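Local coordinates for cytolethal distending toxin subunit A (Haemophilus ducreyi, PDB 1SR4), which forms, together with CdtC, what is probably the heterodimeric subunit that delivers the genotoxic CdtB subunit to host cells, and has a ricin-type lectin fold, at residues G104-Y109 with A139-L144; G118-A123 with D131-D136. All coordinates share one frame; numbering follows the deposited sequence.

Contact 1: G104-Y109 with A139-L144; sequences GKHREY and AQEFEL
The carboxylate of Glu141 is gripped by two donors of His106, one on each oxygen. The backbone N of His106 gives a nearly straight hydrogen bond to OE1 of Glu141 (3.0 Å, 164°), approaching on the syn side and somewhat out of the carboxylate plane. Its ring nitrogen ND1 reaches OE2 of Glu141 at 2.7 Å, but the N-H points well off the line to the oxygen and this second bond is weak. OE2 sits obliquely to the imidazole, whose plane is inclined to that of the carboxylate. With CG beside its own backbone N, a chi1 of -62° turns the His106 ring back until ND1 reaches the same carboxylate that the main-chain N binds. The two bonds, one of them weak, probably limit rotation of the carboxylate. The side chain of Lys105 leads away from this acid to a salt bridge with Asp136.

The segment 104-109 is the turn linking strands 99-103 and 110-114, within the beta-trefoil fold of this ricin-type lectin domain; it closes with a type II turn from His106 to Tyr109, while 142-144 lies on strand 142-146, which pairs antiparallel with 152-156. Tyr109 covers another part of the contact with its ring. OE1 of Glu141 lies at the ring edge, 3.5 Å from CD2 of Tyr109, with the ring and carboxylate planes 73° apart. The apolar touch comes from CB of Glu143, which meets the ring obliquely, 4.0 Å from CD1 of Tyr109. On the backbone side, CA of Tyr109 makes a CH...O contact with O of Phe142 (3.3 Å), and a water joins O of Glu108 to N of Leu144. Beyond this edge lies CdtB: Arg107 pairs with Asp260 of that chain, and Glu108 OE1 bonds to its Thr205.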
ATOM      1  N   GLY A 104      11.919  13.026   1.069  1.00 18.83           N
ATOM      2  CA  GLY A 104      13.025  13.905   1.373  1.00 22.19           C
ATOM      3  C   GLY A 104      12.991  15.118   0.469  1.00 22.96           C
ATOM      4  O   GLY A 104      12.011  15.363  -0.231  1.00 24.29           O
ATOM      5  N   LYS A 105      14.070  15.877   0.486  1.00 23.59           N
ATOM      6  CA  LYS A 105      14.196  17.059  -0.339  1.00 24.41           C
ATOM      7  C   LYS A 105      14.193  16.647  -1.804  1.00 24.68           C
ATOM      8  O   LYS A 105      13.551  17.292  -2.634  1.00 24.17           O
ATOM      9  CB  LYS A 105      15.507  17.768  -0.000  1.00 27.65           C
ATOM     10  CG  LYS A 105      15.861  18.961  -0.880  1.00 32.08           C
ATOM     11  CD  LYS A 105      17.315  19.356  -0.609  1.00 35.77           C
ATOM     12  CE  LYS A 105      17.674  20.718  -1.178  1.00 38.60           C
ATOM     13  NZ  LYS A 105      19.071  21.099  -0.791  1.00 39.51           N
ATOM     14  N   HIS A 106      14.912  15.573  -2.122  1.00 21.92           N
ATOM     15  CA  HIS A 106      14.992  15.099  -3.502  1.00 23.31           C
ATOM     16  C   HIS A 106      13.893  14.110  -3.869  1.00 21.34           C
ATOM     17  O   HIS A 106      13.416  13.357  -3.029  1.00 19.53           O
ATOM     18  CB  HIS A 106      16.354  14.452  -3.753  1.00 26.46           C
ATOM     19  CG  HIS A 106      17.502  15.393  -3.593  1.00 30.79           C
ATOM     20  ND1 HIS A 106      17.876  15.909  -2.371  1.00 32.96           N
ATOM     21  CD2 HIS A 106      18.353  15.923  -4.502  1.00 33.26           C
ATOM     22  CE1 HIS A 106      18.910  16.717  -2.534  1.00 33.32           C
ATOM     23  NE2 HIS A 106      19.218  16.742  -3.818  1.00 33.55           N
ATOM     24  N   ARG A 107      13.499  14.098  -5.135  1.00 19.95           N
ATOM     25  CA  ARG A 107      12.446  13.179  -5.560  1.00 19.72           C
ATOM     26  C   ARG A 107      12.879  11.729  -5.383  1.00 17.85           C
ATOM     27  O   ARG A 107      14.042  11.384  -5.587  1.00 17.41           O
ATOM     28  CB  ARG A 107      12.067  13.436  -7.024  1.00 19.79           C
ATOM     29  CG  ARG A 107      11.390  14.786  -7.222  1.00 22.01           C
ATOM     30  CD  ARG A 107      11.028  15.060  -8.673  1.00 23.02           C
ATOM     31  NE  ARG A 107      10.423  16.381  -8.803  1.00 24.19           N
ATOM     32  CZ  ARG A 107       9.952  16.884  -9.937  1.00 25.62           C
ATOM     33  NH1 ARG A 107      10.014  16.173 -11.057  1.00 27.71           N
ATOM     34  NH2 ARG A 107       9.412  18.094  -9.948  1.00 25.82           N
ATOM     35  N   GLU A 108      11.927  10.899  -4.980  1.00 15.15           N
ATOM     36  CA  GLU A 108      12.145   9.466  -4.785  1.00 16.00           C
ATOM     37  C   GLU A 108      12.917   9.056  -3.534  1.00 16.56           C
ATOM     38  O   GLU A 108      13.115   7.866  -3.298  1.00 18.91           O
ATOM     39  CB  GLU A 108      12.789   8.856  -6.034  1.00 15.37           C
ATOM     40  CG  GLU A 108      11.889   8.962  -7.269  1.00 18.33           C
ATOM     41  CD  GLU A 108      12.369   8.087  -8.415  1.00 20.45           C
ATOM     42  OE1 GLU A 108      13.300   8.514  -9.133  1.00 22.25           O
ATOM     43  OE2 GLU A 108      11.828   6.968  -8.583  1.00 18.15           O
ATOM     44  N   TYR A 109      13.355  10.022  -2.727  1.00 15.67           N
ATOM     45  CA  TYR A 109      14.056   9.670  -1.497  1.00 15.72           C
ATOM     46  C   TYR A 109      13.177   9.892  -0.269  1.00 15.24           C
ATOM     47  O   TYR A 109      12.200  10.663  -0.298  1.00 16.07           O
ATOM     48  CB  TYR A 109      15.346  10.471  -1.325  1.00 16.55           C
ATOM     49  CG  TYR A 109      16.329  10.366  -2.475  1.00 17.95           C
ATOM     50  CD1 TYR A 109      16.353   9.250  -3.311  1.00 16.35           C
ATOM     51  CD2 TYR A 109      17.254  11.381  -2.703  1.00 18.50           C
ATOM     52  CE1 TYR A 109      17.278   9.151  -4.349  1.00 19.65           C
ATOM     53  CE2 TYR A 109      18.183  11.293  -3.729  1.00 20.59           C
ATOM     54  CZ  TYR A 109      18.189  10.176  -4.549  1.00 21.75           C
ATOM     55  OH  TYR A 109      19.127  10.094  -5.550  1.00 26.28           O
ATOM     56  N   ALA A 139      22.875  12.947   3.683  1.00 14.56           N
ATOM     57  CA  ALA A 139      23.097  11.744   4.502  1.00 13.43           C
ATOM     58  C   ALA A 139      21.836  11.267   5.241  1.00 12.34           C
ATOM     59  O   ALA A 139      21.800  10.145   5.754  1.00 12.28           O
ATOM     60  CB  ALA A 139      24.235  11.980   5.512  1.00 12.31           C
ATOM     61  N   GLN A 140      20.818  12.116   5.320  1.00 11.71           N
ATOM     62  CA  GLN A 140      19.570  11.722   5.974  1.00 10.99           C
ATOM     63  C   GLN A 140      18.514  11.279   4.950  1.00 11.80           C
ATOM     64  O   GLN A 140      17.362  10.998   5.310  1.00 11.39           O
ATOM     65  CB  GLN A 140      19.023  12.873   6.826  1.00 11.61           C
ATOM     66  CG  GLN A 140      19.893  13.173   8.045  1.00 14.23           C
ATOM     67  CD  GLN A 140      19.357  14.300   8.897  1.00 14.24           C
ATOM     68  OE1 GLN A 140      18.318  14.898   8.597  1.00 15.68           O
ATOM     69  NE2 GLN A 140      20.059  14.591   9.974  1.00 13.09           N
ATOM     70  N   GLU A 141      18.917  11.195   3.682  1.00 12.17           N
ATOM     71  CA  GLU A 141      18.014  10.773   2.619  1.00 13.23           C
ATOM     72  C   GLU A 141      18.349   9.362   2.179  1.00 13.11           C
ATOM     73  O   GLU A 141      19.523   9.016   2.013  1.00 13.32           O
ATOM     74  CB  GLU A 141      18.110  11.723   1.424  1.00 16.11           C
ATOM     75  CG  GLU A 141      17.505  13.108   1.665  1.00 19.57           C
ATOM     76  CD  GLU A 141      17.255  13.849   0.360  1.00 22.50           C
ATOM     77  OE1 GLU A 141      16.184  13.662  -0.250  1.00 22.17           O
ATOM     78  OE2 GLU A 141      18.150  14.603  -0.072  1.00 26.34           O
ATOM     79  N   PHE A 142      17.313   8.548   1.990  1.00 11.82           N
ATOM     80  CA  PHE A 142      17.481   7.157   1.599  1.00 10.41           C
ATOM     81  C   PHE A 142      16.580   6.760   0.434  1.00 10.33           C
ATOM     82  O   PHE A 142      15.461   7.249   0.292  1.00 10.74           O
ATOM     83  CB  PHE A 142      17.179   6.235   2.796  1.00  9.04           C
ATOM     84  CG  PHE A 142      18.108   6.429   3.963  1.00 10.39           C
ATOM     85  CD1 PHE A 142      19.255   5.648   4.095  1.00  8.95           C
ATOM     86  CD2 PHE A 142      17.865   7.420   4.903  1.00  9.02           C
ATOM     87  CE1 PHE A 142      20.146   5.850   5.142  1.00  8.60           C
ATOM     88  CE2 PHE A 142      18.755   7.633   5.955  1.00 10.89           C
ATOM     89  CZ  PHE A 142      19.905   6.838   6.071  1.00  9.82           C
ATOM     90  N   GLU A 143      17.096   5.885  -0.416  1.00 11.74           N
ATOM     91  CA  GLU A 143      16.327   5.371  -1.537  1.00 14.26           C
ATOM     92  C   GLU A 143      15.952   3.946  -1.143  1.00 12.85           C
ATOM     93  O   GLU A 143      16.820   3.152  -0.795  1.00 13.49           O
ATOM     94  CB  GLU A 143      17.163   5.338  -2.828  1.00 17.21           C
ATOM     95  CG  GLU A 143      16.412   4.654  -3.982  1.00 26.21           C
ATOM     96  CD  GLU A 143      17.075   4.800  -5.358  1.00 31.04           C
ATOM     97  OE1 GLU A 143      18.284   4.501  -5.495  1.00 32.84           O
ATOM     98  OE2 GLU A 143      16.361   5.199  -6.309  1.00 34.45           O
ATOM     99  N   LEU A 144      14.671   3.615  -1.164  1.00 13.47           N
ATOM    100  CA  LEU A 144      14.281   2.248  -0.832  1.00 11.60           C
ATOM    101  C   LEU A 144      14.029   1.540  -2.149  1.00 11.75           C
ATOM    102  O   LEU A 144      13.231   1.994  -2.968  1.00 12.20           O
ATOM    103  CB  LEU A 144      13.031   2.224   0.054  1.00 14.76           C
ATOM    104  CG  LEU A 144      13.293   2.426   1.553  1.00 16.13           C
ATOM    105  CD1 LEU A 144      14.006   3.754   1.785  1.00 15.08           C
ATOM    106  CD2 LEU A 144      11.974   2.373   2.318  1.00 15.26           C
TER
HETATM  107  O   HOH W   1      12.772   5.306  -2.523  1.00 18.06           O

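Contact 2: G118-A123 with D131-D136; sequences GTCVEA and DICSLD
Cys120 and Cys133 are joined covalently by a disulfide, SG to SG 2.0 Å, with a chi3 of 99° that lies close to the 90° such bridges prefer. In both cysteines SG sits beside the backbone N and anti to the carbonyl carbon (chi1 -80° in Cys120), which brings the two sulfurs together alongside the strand end. The sulfur of Cys133 also packs against the main chain before the bridge, 3.4 Å from O of Gly118.

Backbone bonds hold the same place. Cys120 and Asp131 form an antiparallel hydrogen-bonded pair: N of Cys120 binds O of Asp131 at 2.7 Å, almost straight, and N of Asp131 returns a bond to O of Cys120 at 2.9 Å. Beside this pair, a water bridges O of Gly118 and N of Cys133.

The acidic side chains of Glu122 and Asp131 run side by side and point the same way, their carboxylate planes 27° apart and OE1 of Glu122 4.2 Å from OD2 of Asp131. Another water donates to both of these oxygens. Arg79 forms a salt bridge with Asp131 and Gln140 bonds to Glu122, which probably eases the like charges. CB of Thr119 rests 3.4 Å from O of Asp131, while its hydroxyl bonds to His130.

The disulfide lies at the end of the two-stranded hairpin 120-124/127-131 away from its turn, with Cys120 on Val113 and Cys133 on Arg111 of strand 110-114, and Val121 on Phe112 of that same strand.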
ATOM      1  N   GLY A 118      12.313  12.979  17.712  1.00 12.58           N
ATOM      2  CA  GLY A 118      12.254  13.974  16.659  1.00 12.58           C
ATOM      3  C   GLY A 118      13.533  14.097  15.850  1.00 11.11           C
ATOM      4  O   GLY A 118      13.654  14.993  15.020  1.00 12.10           O
ATOM      5  N   THR A 119      14.496  13.219  16.093  1.00 11.13           N
ATOM      6  CA  THR A 119      15.745  13.262  15.326  1.00 11.38           C
ATOM      7  C   THR A 119      15.594  12.413  14.055  1.00 12.84           C
ATOM      8  O   THR A 119      14.617  11.666  13.900  1.00 12.26           O
ATOM      9  CB  THR A 119      16.955  12.755  16.165  1.00 13.83           C
ATOM     10  OG1 THR A 119      16.638  11.501  16.779  1.00 14.89           O
ATOM     11  CG2 THR A 119      17.299  13.759  17.266  1.00 15.97           C
ATOM     12  N   CYS A 120      16.558  12.526  13.150  1.00 11.21           N
ATOM     13  CA  CYS A 120      16.513  11.800  11.880  1.00 11.72           C
ATOM     14  C   CYS A 120      17.595  10.750  11.717  1.00 11.85           C
ATOM     15  O   CYS A 120      18.721  10.924  12.219  1.00 10.04           O
ATOM     16  CB  CYS A 120      16.620  12.791  10.717  1.00 14.14           C
ATOM     17  SG  CYS A 120      15.041  13.601  10.343  1.00 19.27           S
ATOM     18  N   VAL A 121      17.251   9.672  11.005  1.00  9.64           N
ATOM     19  CA  VAL A 121      18.197   8.597  10.730  1.00  8.50           C
ATOM     20  C   VAL A 121      19.217   9.239   9.810  1.00 10.38           C
ATOM     21  O   VAL A 121      18.841   9.974   8.890  1.00 10.98           O
ATOM     22  CB  VAL A 121      17.537   7.401   9.986  1.00  7.99           C
ATOM     23  CG1 VAL A 121      18.617   6.488   9.417  1.00  6.28           C
ATOM     24  CG2 VAL A 121      16.614   6.596  10.960  1.00  7.40           C
ATOM     25  N   GLU A 122      20.499   8.968  10.044  1.00 10.84           N
ATOM     26  CA  GLU A 122      21.561   9.562   9.222  1.00 11.65           C
ATOM     27  C   GLU A 122      22.714   8.582   8.952  1.00 10.17           C
ATOM     28  O   GLU A 122      23.222   7.941   9.876  1.00 10.91           O
ATOM     29  CB  GLU A 122      22.119  10.802   9.930  1.00 12.41           C
ATOM     30  CG  GLU A 122      23.086  11.605   9.067  1.00 16.12           C
ATOM     31  CD  GLU A 122      23.543  12.893   9.720  1.00 19.41           C
ATOM     32  OE1 GLU A 122      22.711  13.592  10.349  1.00 18.09           O
ATOM     33  OE2 GLU A 122      24.749  13.217   9.582  1.00 24.21           O
ATOM     34  N   ALA A 123      23.122   8.458   7.690  1.00  9.95           N
ATOM     35  CA  ALA A 123      24.227   7.577   7.346  1.00 10.27           C
ATOM     36  C   ALA A 123      25.494   8.262   7.852  1.00 12.70           C
ATOM     37  O   ALA A 123      25.716   9.452   7.584  1.00 12.49           O
ATOM     38  CB  ALA A 123      24.314   7.387   5.830  1.00 11.22           C
ATOM     39  N   ASP A 131      20.338  12.207  14.307  1.00 15.27           N
ATOM     40  CA  ASP A 131      20.780  13.572  14.598  1.00 15.05           C
ATOM     41  C   ASP A 131      19.706  14.557  14.173  1.00 17.78           C
ATOM     42  O   ASP A 131      18.690  14.175  13.562  1.00 16.84           O
ATOM     43  CB  ASP A 131      22.093  13.890  13.861  1.00 16.24           C
ATOM     44  CG  ASP A 131      22.878  15.051  14.504  1.00 17.76           C
ATOM     45  OD1 ASP A 131      22.473  15.569  15.564  1.00 15.11           O
ATOM     46  OD2 ASP A 131      23.922  15.431  13.946  1.00 18.84           O
ATOM     47  N   ILE A 132      19.932  15.825  14.498  1.00 16.14           N
ATOM     48  CA  ILE A 132      18.992  16.878  14.164  1.00 17.35           C
ATOM     49  C   ILE A 132      18.626  16.806  12.688  1.00 16.47           C
ATOM     50  O   ILE A 132      19.484  16.692  11.821  1.00 14.19           O
ATOM     51  CB  ILE A 132      19.596  18.259  14.517  1.00 19.76           C
ATOM     52  CG1 ILE A 132      19.806  18.330  16.037  1.00 23.05           C
ATOM     53  CG2 ILE A 132      18.658  19.389  14.086  1.00 21.86           C
ATOM     54  CD1 ILE A 132      20.977  19.183  16.459  1.00 25.20           C
ATOM     55  N   CYS A 133      17.331  16.865  12.419  1.00 16.70           N
ATOM     56  CA  CYS A 133      16.829  16.791  11.059  1.00 18.08           C
ATOM     57  C   CYS A 133      17.109  18.032  10.225  1.00 18.07           C
ATOM     58  O   CYS A 133      17.013  19.161  10.710  1.00 16.45           O
ATOM     59  CB  CYS A 133      15.320  16.553  11.080  1.00 18.30           C
ATOM     60  SG  CYS A 133      14.782  14.981  11.834  1.00 21.55           S
ATOM     61  N   SER A 134      17.457  17.813   8.967  1.00 16.64           N
ATOM     62  CA  SER A 134      17.690  18.911   8.058  1.00 18.35           C
ATOM     63  C   SER A 134      17.462  18.409   6.658  1.00 19.34           C
ATOM     64  O   SER A 134      18.157  17.506   6.212  1.00 19.30           O
ATOM     65  CB  SER A 134      19.105  19.448   8.171  1.00 18.82           C
ATOM     66  OG  SER A 134      19.288  20.434   7.171  1.00 21.60           O
ATOM     67  N   LEU A 135      16.491  18.994   5.965  1.00 19.73           N
ATOM     68  CA  LEU A 135      16.189  18.581   4.608  1.00 22.79           C
ATOM     69  C   LEU A 135      17.370  18.808   3.677  1.00 23.53           C
ATOM     70  O   LEU A 135      17.381  18.308   2.561  1.00 24.29           O
ATOM     71  CB  LEU A 135      14.951  19.326   4.089  1.00 23.58           C
ATOM     72  CG  LEU A 135      13.594  18.911   4.672  1.00 24.34           C
ATOM     73  CD1 LEU A 135      12.530  19.948   4.318  1.00 25.65           C
ATOM     74  CD2 LEU A 135      13.210  17.546   4.131  1.00 24.85           C
ATOM     75  N   ASP A 136      18.367  19.558   4.139  1.00 24.55           N
ATOM     76  CA  ASP A 136      19.538  19.830   3.315  1.00 25.51           C
ATOM     77  C   ASP A 136      20.685  18.852   3.529  1.00 23.93           C
ATOM     78  O   ASP A 136      21.751  19.002   2.937  1.00 23.02           O
ATOM     79  CB  ASP A 136      20.029  21.255   3.554  1.00 28.50           C
ATOM     80  CG  ASP A 136      18.990  22.285   3.172  1.00 31.71           C
ATOM     81  OD1 ASP A 136      18.404  22.147   2.078  1.00 33.38           O
ATOM     82  OD2 ASP A 136      18.756  23.225   3.958  1.00 35.19           O
TER
HETATM   83  O   HOH W   2      15.410  16.958  14.746  1.00 18.64           O
HETATM   84  O   HOH W   3      23.848  15.953  11.055  1.00 28.82           O

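How the contacts relate
Contact 2 is nested in the chain between the two segments of contact 1, and their centres lie 12 Å apart. Both are partly buried, yet they face different surroundings: 104-109 with 139-144 borders CdtB through several residues, whereas 118-123 with 131-136 meets that chain only through Leu135. Contact 1 brings together a loop and strand 142-146 with the residues leading into it, by side-chain bonding and aromatic packing; contact 2 closes a single hairpin with main-chain bonds and a covalent bridge. Gln140 connects them, its NE2 also bonding to Ile132 O, while CB of Lys105 packs on O of Leu135.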